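Local atomic coordinates of SIRV1 hypothetical protein ORF119 (Sulfolobus islandicus rudivirus 1 variant xx, PDB entry 2X3G), a protein that is of unknown function, a small alpha/beta protein of the 117-like viral family from a rod-shaped archaeal virus, crystallised as a dimer. Residues R35-R38 with S39-N43; K74-Y77 with S78-H81. One frame throughout, in Å; residues are numbered along the deposited sequence.

Interaction 1. Residues R35-R38 with S39-N43; sequences RKFR and SYIYN
Arg35 O accepts from Ser39 N at 2.9 Å, one of four i to i+4 bonds from 35-38 to 39-43 that make this regular alpha-helix, the fourth being Tyr42 N to Arg38 O at 2.8 Å. A water ties the exposed side of this turn together: it accepts from Arg35 NH1, lying in the guanidinium plane, and lies 2.6 Å from Ser39 OG. Short and polar, Ser39 stays close to the helix, its OG beside its own backbone N (chi1 -68°) and facing back toward the preceding turn. Arg38 reaches outward on an extended chain to Val50 and Ser52 of its own subunit and Ser119 of the second.

On the buried side, Phe37 supplies a flat surface to both residues that follow it by a turn. Ile41 CG1 lies over one face, 4.1 Å from the Phe37 ring centroid, while Tyr40 turns an edge toward that ring in an offset edge-to-face pair, planes 65° apart. Wholly apolar, Ile41 suits this CH-pi contact, whereas Tyr40 also stacks on His83. The helix is thus amphipathic, its apolar side packed on strand 64-71 and helix 77-82, its polar side turned to water, Val50, Ser52 and the second subunit.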
ATOM      1  N   ARG A  35      17.986   3.104  -5.066  1.00 29.51           N
ATOM      2  CA  ARG A  35      19.212   3.579  -4.424  1.00 29.67           C
ATOM      3  C   ARG A  35      20.136   4.297  -5.403  1.00 28.32           C
ATOM      4  O   ARG A  35      20.575   5.419  -5.149  1.00 27.27           O
ATOM      5  CB  ARG A  35      19.961   2.428  -3.764  1.00 31.60           C
ATOM      6  CG  ARG A  35      21.343   2.825  -3.277  1.00 33.89           C
ATOM      7  CD  ARG A  35      21.992   1.731  -2.479  1.00 35.99           C
ATOM      8  NE  ARG A  35      22.290   0.525  -3.262  1.00 38.65           N
ATOM      9  CZ  ARG A  35      23.271   0.417  -4.160  1.00 39.40           C
ATOM     10  NH1 ARG A  35      24.065   1.444  -4.450  1.00 39.14           N
ATOM     11  NH2 ARG A  35      23.454  -0.733  -4.784  1.00 41.02           N
ATOM     12  N   LYS A  36      20.431   3.651  -6.522  1.00 28.25           N
ATOM     13  CA  LYS A  36      21.314   4.249  -7.516  1.00 27.97           C
ATOM     14  C   LYS A  36      20.710   5.496  -8.149  1.00 25.29           C
ATOM     15  O   LYS A  36      21.430   6.449  -8.465  1.00 24.74           O
ATOM     16  CB  LYS A  36      21.682   3.241  -8.604  1.00 29.36           C
ATOM     17  CG  LYS A  36      22.766   2.262  -8.186  1.00 32.04           C
ATOM     18  CD  LYS A  36      23.363   1.557  -9.380  1.00 34.05           C
ATOM     19  CE  LYS A  36      24.795   1.126  -9.097  1.00 37.79           C
ATOM     20  NZ  LYS A  36      25.226  -0.004  -9.952  1.00 39.75           N
ATOM     21  N   PHE A  37      19.393   5.491  -8.342  1.00 23.81           N
ATOM     22  CA  PHE A  37      18.698   6.692  -8.783  1.00 21.63           C
ATOM     23  C   PHE A  37      18.854   7.797  -7.738  1.00 20.68           C
ATOM     24  O   PHE A  37      19.125   8.940  -8.073  1.00 19.81           O
ATOM     25  CB  PHE A  37      17.212   6.412  -9.054  1.00 21.53           C
ATOM     26  CG  PHE A  37      16.469   7.597  -9.582  1.00 19.80           C
ATOM     27  CD1 PHE A  37      16.492   7.905 -10.935  1.00 21.95           C
ATOM     28  CD2 PHE A  37      15.747   8.415  -8.732  1.00 20.30           C
ATOM     29  CE1 PHE A  37      15.819   9.018 -11.413  1.00 21.08           C
ATOM     30  CE2 PHE A  37      15.100   9.520  -9.214  1.00 18.52           C
ATOM     31  CZ  PHE A  37      15.129   9.819 -10.538  1.00 19.58           C
ATOM     32  N   ARG A  38      18.665   7.467  -6.470  1.00 20.28           N
ATOM     33  CA  ARG A  38      18.767   8.479  -5.420  1.00 20.05           C
ATOM     34  C   ARG A  38      20.166   9.065  -5.369  1.00 20.86           C
ATOM     35  O   ARG A  38      20.331  10.277  -5.133  1.00 21.33           O
ATOM     36  CB  ARG A  38      18.409   7.897  -4.048  1.00 20.59           C
ATOM     37  CG  ARG A  38      16.930   8.005  -3.719  1.00 19.77           C
ATOM     38  CD  ARG A  38      16.646   7.615  -2.264  1.00 21.11           C
ATOM     39  NE  ARG A  38      15.268   8.009  -1.932  1.00 20.78           N
ATOM     40  CZ  ARG A  38      14.201   7.258  -2.163  1.00 22.88           C
ATOM     41  NH1 ARG A  38      14.323   6.054  -2.715  1.00 25.08           N
ATOM     42  NH2 ARG A  38      12.996   7.731  -1.863  1.00 21.72           N
ATOM     43  N   SER A  39      21.152   8.201  -5.581  1.00 21.97           N
ATOM     44  CA  SER A  39      22.567   8.598  -5.584  1.00 23.37           C
ATOM     45  C   SER A  39      22.913   9.536  -6.763  1.00 22.49           C
ATOM     46  O   SER A  39      23.622  10.522  -6.592  1.00 21.53           O
ATOM     47  CB  SER A  39      23.456   7.370  -5.564  1.00 25.34           C
ATOM     48  OG  SER A  39      23.343   6.673  -4.315  1.00 25.74           O
ATOM     49  N   TYR A  40      22.397   9.218  -7.940  1.00 22.53           N
ATOM     50  CA  TYR A  40      22.455  10.124  -9.083  1.00 22.82           C
ATOM     51  C   TYR A  40      21.835  11.500  -8.760  1.00 20.95           C
ATOM     52  O   TYR A  40      22.427  12.533  -9.020  1.00 20.70           O
ATOM     53  CB  TYR A  40      21.808   9.457 -10.311  1.00 23.94           C
ATOM     54  CG  TYR A  40      21.105  10.388 -11.245  1.00 24.89           C
ATOM     55  CD1 TYR A  40      19.715  10.361 -11.355  1.00 26.03           C
ATOM     56  CD2 TYR A  40      21.811  11.300 -12.019  1.00 28.05           C
ATOM     57  CE1 TYR A  40      19.044  11.214 -12.206  1.00 26.51           C
ATOM     58  CE2 TYR A  40      21.139  12.183 -12.866  1.00 27.02           C
ATOM     59  CZ  TYR A  40      19.746  12.134 -12.941  1.00 25.36           C
ATOM     60  OH  TYR A  40      19.037  12.973 -13.784  1.00 26.14           O
ATOM     61  N   ILE A  41      20.647  11.521  -8.179  1.00 19.98           N
ATOM     62  CA  ILE A  41      19.998  12.791  -7.830  1.00 19.49           C
ATOM     63  C   ILE A  41      20.784  13.544  -6.738  1.00 20.03           C
ATOM     64  O   ILE A  41      20.968  14.775  -6.803  1.00 19.04           O
ATOM     65  CB  ILE A  41      18.532  12.561  -7.388  1.00 17.81           C
ATOM     66  CG1 ILE A  41      17.685  12.032  -8.570  1.00 19.44           C
ATOM     67  CG2 ILE A  41      17.927  13.836  -6.789  1.00 18.05           C
ATOM     68  CD1 ILE A  41      17.464  13.009  -9.699  1.00 17.39           C
ATOM     69  N   TYR A  42      21.270  12.800  -5.755  1.00 21.80           N
ATOM     70  CA  TYR A  42      22.177  13.372  -4.753  1.00 23.39           C
ATOM     71  C   TYR A  42      23.416  14.029  -5.362  1.00 24.23           C
ATOM     72  O   TYR A  42      23.782  15.126  -4.958  1.00 24.54           O
ATOM     73  CB  TYR A  42      22.616  12.322  -3.743  1.00 25.21           C
ATOM     74  CG  TYR A  42      23.453  12.917  -2.647  1.00 27.53           C
ATOM     75  CD1 TYR A  42      22.869  13.552  -1.563  1.00 28.06           C
ATOM     76  CD2 TYR A  42      24.832  12.853  -2.703  1.00 29.82           C
ATOM     77  CE1 TYR A  42      23.656  14.099  -0.548  1.00 29.19           C
ATOM     78  CE2 TYR A  42      25.617  13.395  -1.710  1.00 32.73           C
ATOM     79  CZ  TYR A  42      25.024  14.024  -0.643  1.00 30.16           C
ATOM     80  OH  TYR A  42      25.831  14.555   0.334  1.00 33.51           O
ATOM     81  N   ASN A  43      24.047  13.376  -6.334  1.00 25.21           N
ATOM     82  CA  ASN A  43      25.195  13.962  -7.023  1.00 26.89           C
ATOM     83  C   ASN A  43      24.795  15.176  -7.885  1.00 25.98           C
ATOM     84  O   ASN A  43      25.571  16.117  -8.033  1.00 27.02           O
ATOM     85  CB  ASN A  43      25.946  12.897  -7.838  1.00 27.80           C
ATOM     86  CG  ASN A  43      26.713  11.914  -6.956  1.00 32.01           C
ATOM     87  OD1 ASN A  43      26.861  12.123  -5.750  1.00 35.19           O
ATOM     88  ND2 ASN A  43      27.249  10.853  -7.568  1.00 37.38           N
TER
HETATM   89  O   HOH W   1      24.258   4.295  -3.892  1.00 36.91           O

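Interaction 2. Residues K74-Y77 with S78-H81; sequences KLDY and SRVH
Asp76 O accepts from Arg79 N at 3.0 Å, closing the first turn where the chain passes from an extended loop into helix 77-82. That N-H approaches from above the carbonyl plane, 45° out of it, in keeping with a short i to i+3 bond. Tyr77 O is held less firmly: Val80 N and His81 N both reach it, but each bond is weak.

Asp76 is the N-cap. With its CG anti to the backbone N (chi1 176°), the carboxylate folds forward over the start of the helix, where Asp76 OD1 accepts a weak bond from Ser78 N at 3.1 Å and a shorter one from Ser78 OG at 2.7 Å. The hydroxyl comes in on the syn side of OD1, somewhat out of the carboxylate plane. Ser78 can do this because its OG sits between its own N and carbonyl carbon (chi1 70°), turned back toward the cap. An aspartate here offers a negative charge to the amide end of the helix dipole, which probably steadies it.

Arg79 crosses the same carboxylate at a slant, its CG 3.7 Å from Asp76 OD2. The opposite charges probably attract only at longer range: Asp76 OD2 is 4.1 Å from Arg79 NE, well out of the guanidinium plane, and no N-H points at it. On the inner side of the turn, Leu75 CD1 meets Val80 CG2 at 3.8 Å, the two side chains crossing at about a right angle; both are buried, Leu75 against helix 30-44 and Val80 against Ile92 of strand 89-94.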
ATOM      1  N   LYS A  74      17.703  22.080 -12.588  1.00 19.78           N
ATOM      2  CA  LYS A  74      16.919  21.360 -13.593  1.00 20.00           C
ATOM      3  C   LYS A  74      17.535  20.016 -13.874  1.00 19.81           C
ATOM      4  O   LYS A  74      18.757  19.915 -14.021  1.00 18.46           O
ATOM      5  CB  LYS A  74      16.853  22.131 -14.907  1.00 21.43           C
ATOM      6  CG  LYS A  74      15.688  23.069 -15.029  1.00 23.12           C
ATOM      7  CD  LYS A  74      15.808  23.886 -16.301  1.00 23.89           C
ATOM      8  CE  LYS A  74      14.683  24.896 -16.391  1.00 25.53           C
ATOM      9  NZ  LYS A  74      14.841  25.792 -17.566  1.00 28.46           N
ATOM     10  N   LEU A  75      16.681  19.005 -13.985  1.00 19.58           N
ATOM     11  CA  LEU A  75      17.093  17.645 -14.281  1.00 20.79           C
ATOM     12  C   LEU A  75      17.387  17.518 -15.758  1.00 21.89           C
ATOM     13  O   LEU A  75      16.673  18.098 -16.588  1.00 22.13           O
ATOM     14  CB  LEU A  75      15.986  16.636 -13.922  1.00 20.64           C
ATOM     15  CG  LEU A  75      15.857  16.078 -12.507  1.00 22.28           C
ATOM     16  CD1 LEU A  75      14.890  14.906 -12.567  1.00 24.75           C
ATOM     17  CD2 LEU A  75      17.228  15.667 -11.979  1.00 24.15           C
ATOM     18  N   ASP A  76      18.463  16.791 -16.074  1.00 22.29           N
ATOM     19  CA  ASP A  76      18.704  16.270 -17.424  1.00 23.41           C
ATOM     20  C   ASP A  76      17.893  14.986 -17.585  1.00 23.05           C
ATOM     21  O   ASP A  76      18.266  13.935 -17.080  1.00 22.28           O
ATOM     22  CB  ASP A  76      20.196  16.019 -17.655  1.00 24.88           C
ATOM     23  CG  ASP A  76      20.492  15.382 -18.997  1.00 27.22           C
ATOM     24  OD1 ASP A  76      19.566  14.975 -19.721  1.00 27.59           O
ATOM     25  OD2 ASP A  76      21.682  15.276 -19.351  1.00 30.36           O
ATOM     26  N   TYR A  77      16.756  15.102 -18.271  1.00 23.19           N
ATOM     27  CA  TYR A  77      15.819  14.002 -18.422  1.00 22.69           C
ATOM     28  C   TYR A  77      16.419  12.714 -19.014  1.00 23.87           C
ATOM     29  O   TYR A  77      15.986  11.627 -18.658  1.00 23.91           O
ATOM     30  CB  TYR A  77      14.637  14.449 -19.281  1.00 22.86           C
ATOM     31  CG  TYR A  77      13.746  15.525 -18.669  1.00 21.54           C
ATOM     32  CD1 TYR A  77      13.800  15.841 -17.315  1.00 20.25           C
ATOM     33  CD2 TYR A  77      12.835  16.203 -19.453  1.00 22.14           C
ATOM     34  CE1 TYR A  77      12.981  16.810 -16.780  1.00 20.36           C
ATOM     35  CE2 TYR A  77      12.000  17.148 -18.931  1.00 20.67           C
ATOM     36  CZ  TYR A  77      12.081  17.471 -17.602  1.00 22.41           C
ATOM     37  OH  TYR A  77      11.216  18.421 -17.096  1.00 22.78           O
ATOM     38  N   SER A  78      17.398  12.830 -19.903  1.00 25.58           N
ATOM     39  CA  SER A  78      18.049  11.641 -20.485  1.00 26.97           C
ATOM     40  C   SER A  78      18.743  10.782 -19.422  1.00 27.30           C
ATOM     41  O   SER A  78      18.862   9.570 -19.566  1.00 27.89           O
ATOM     42  CB  SER A  78      19.048  12.034 -21.576  1.00 29.14           C
ATOM     43  OG  SER A  78      20.194  12.677 -21.039  1.00 29.22           O
ATOM     44  N   ARG A  79      19.213  11.417 -18.357  1.00 26.82           N
ATOM     45  CA  ARG A  79      19.852  10.691 -17.251  1.00 26.74           C
ATOM     46  C   ARG A  79      18.847   9.972 -16.353  1.00 25.26           C
ATOM     47  O   ARG A  79      19.175   8.940 -15.758  1.00 26.12           O
ATOM     48  CB  ARG A  79      20.730  11.640 -16.434  1.00 27.47           C
ATOM     49  CG  ARG A  79      21.876  12.254 -17.239  1.00 29.84           C
ATOM     50  CD  ARG A  79      22.823  11.203 -17.812  1.00 36.04           C
ATOM     51  NE  ARG A  79      23.756  11.805 -18.770  1.00 38.44           N
ATOM     52  CZ  ARG A  79      25.093  11.806 -18.684  1.00 42.59           C
ATOM     53  NH1 ARG A  79      25.740  11.214 -17.676  1.00 44.13           N
ATOM     54  NH2 ARG A  79      25.798  12.402 -19.640  1.00 43.82           N
ATOM     55  N   VAL A  80      17.631  10.504 -16.253  1.00 23.06           N
ATOM     56  CA  VAL A  80      16.567   9.807 -15.563  1.00 21.55           C
ATOM     57  C   VAL A  80      16.383   8.439 -16.214  1.00 22.22           C
ATOM     58  O   VAL A  80      16.286   7.430 -15.525  1.00 22.35           O
ATOM     59  CB  VAL A  80      15.199  10.583 -15.581  1.00 20.32           C
ATOM     60  CG1 VAL A  80      14.080   9.688 -15.051  1.00 20.12           C
ATOM     61  CG2 VAL A  80      15.271  11.871 -14.761  1.00 20.58           C
ATOM     62  N   HIS A  81      16.350   8.405 -17.547  1.00 22.31           N
ATOM     63  CA  HIS A  81      16.192   7.150 -18.268  1.00 23.23           C
ATOM     64  C   HIS A  81      17.387   6.223 -18.100  1.00 24.40           C
ATOM     65  O   HIS A  81      17.217   5.012 -18.003  1.00 25.65           O
ATOM     66  CB  HIS A  81      15.953   7.392 -19.761  1.00 23.74           C
ATOM     67  CG  HIS A  81      14.606   7.958 -20.072  1.00 22.41           C
ATOM     68  ND1 HIS A  81      13.700   7.316 -20.888  1.00 22.25           N
ATOM     69  CD2 HIS A  81      14.023   9.117 -19.694  1.00 19.63           C
ATOM     70  CE1 HIS A  81      12.610   8.056 -20.990  1.00 21.68           C
ATOM     71  NE2 HIS A  81      12.779   9.151 -20.267  1.00 19.21           N
TER

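Interactions 1 and 2 follow one another along the chain, their centres about 12 Å apart, and they meet directly where helix 30-44 packs beside the loop and helix 77-82. Ile41 CD1 of 39-43 touches Leu75 CD2 of 74-77 at 3.5 Å, joining the apolar side of interaction 1 to the Leu75-Val80 packing of interaction 2. Tyr40 runs along the boundary: its OH packs 3.4 Å from Arg79 CB and also lies near Leu75 CD2. Phe37 and Val80 also touch. Of the two contacts, interaction 1 alone extends to the second subunit, through Arg38.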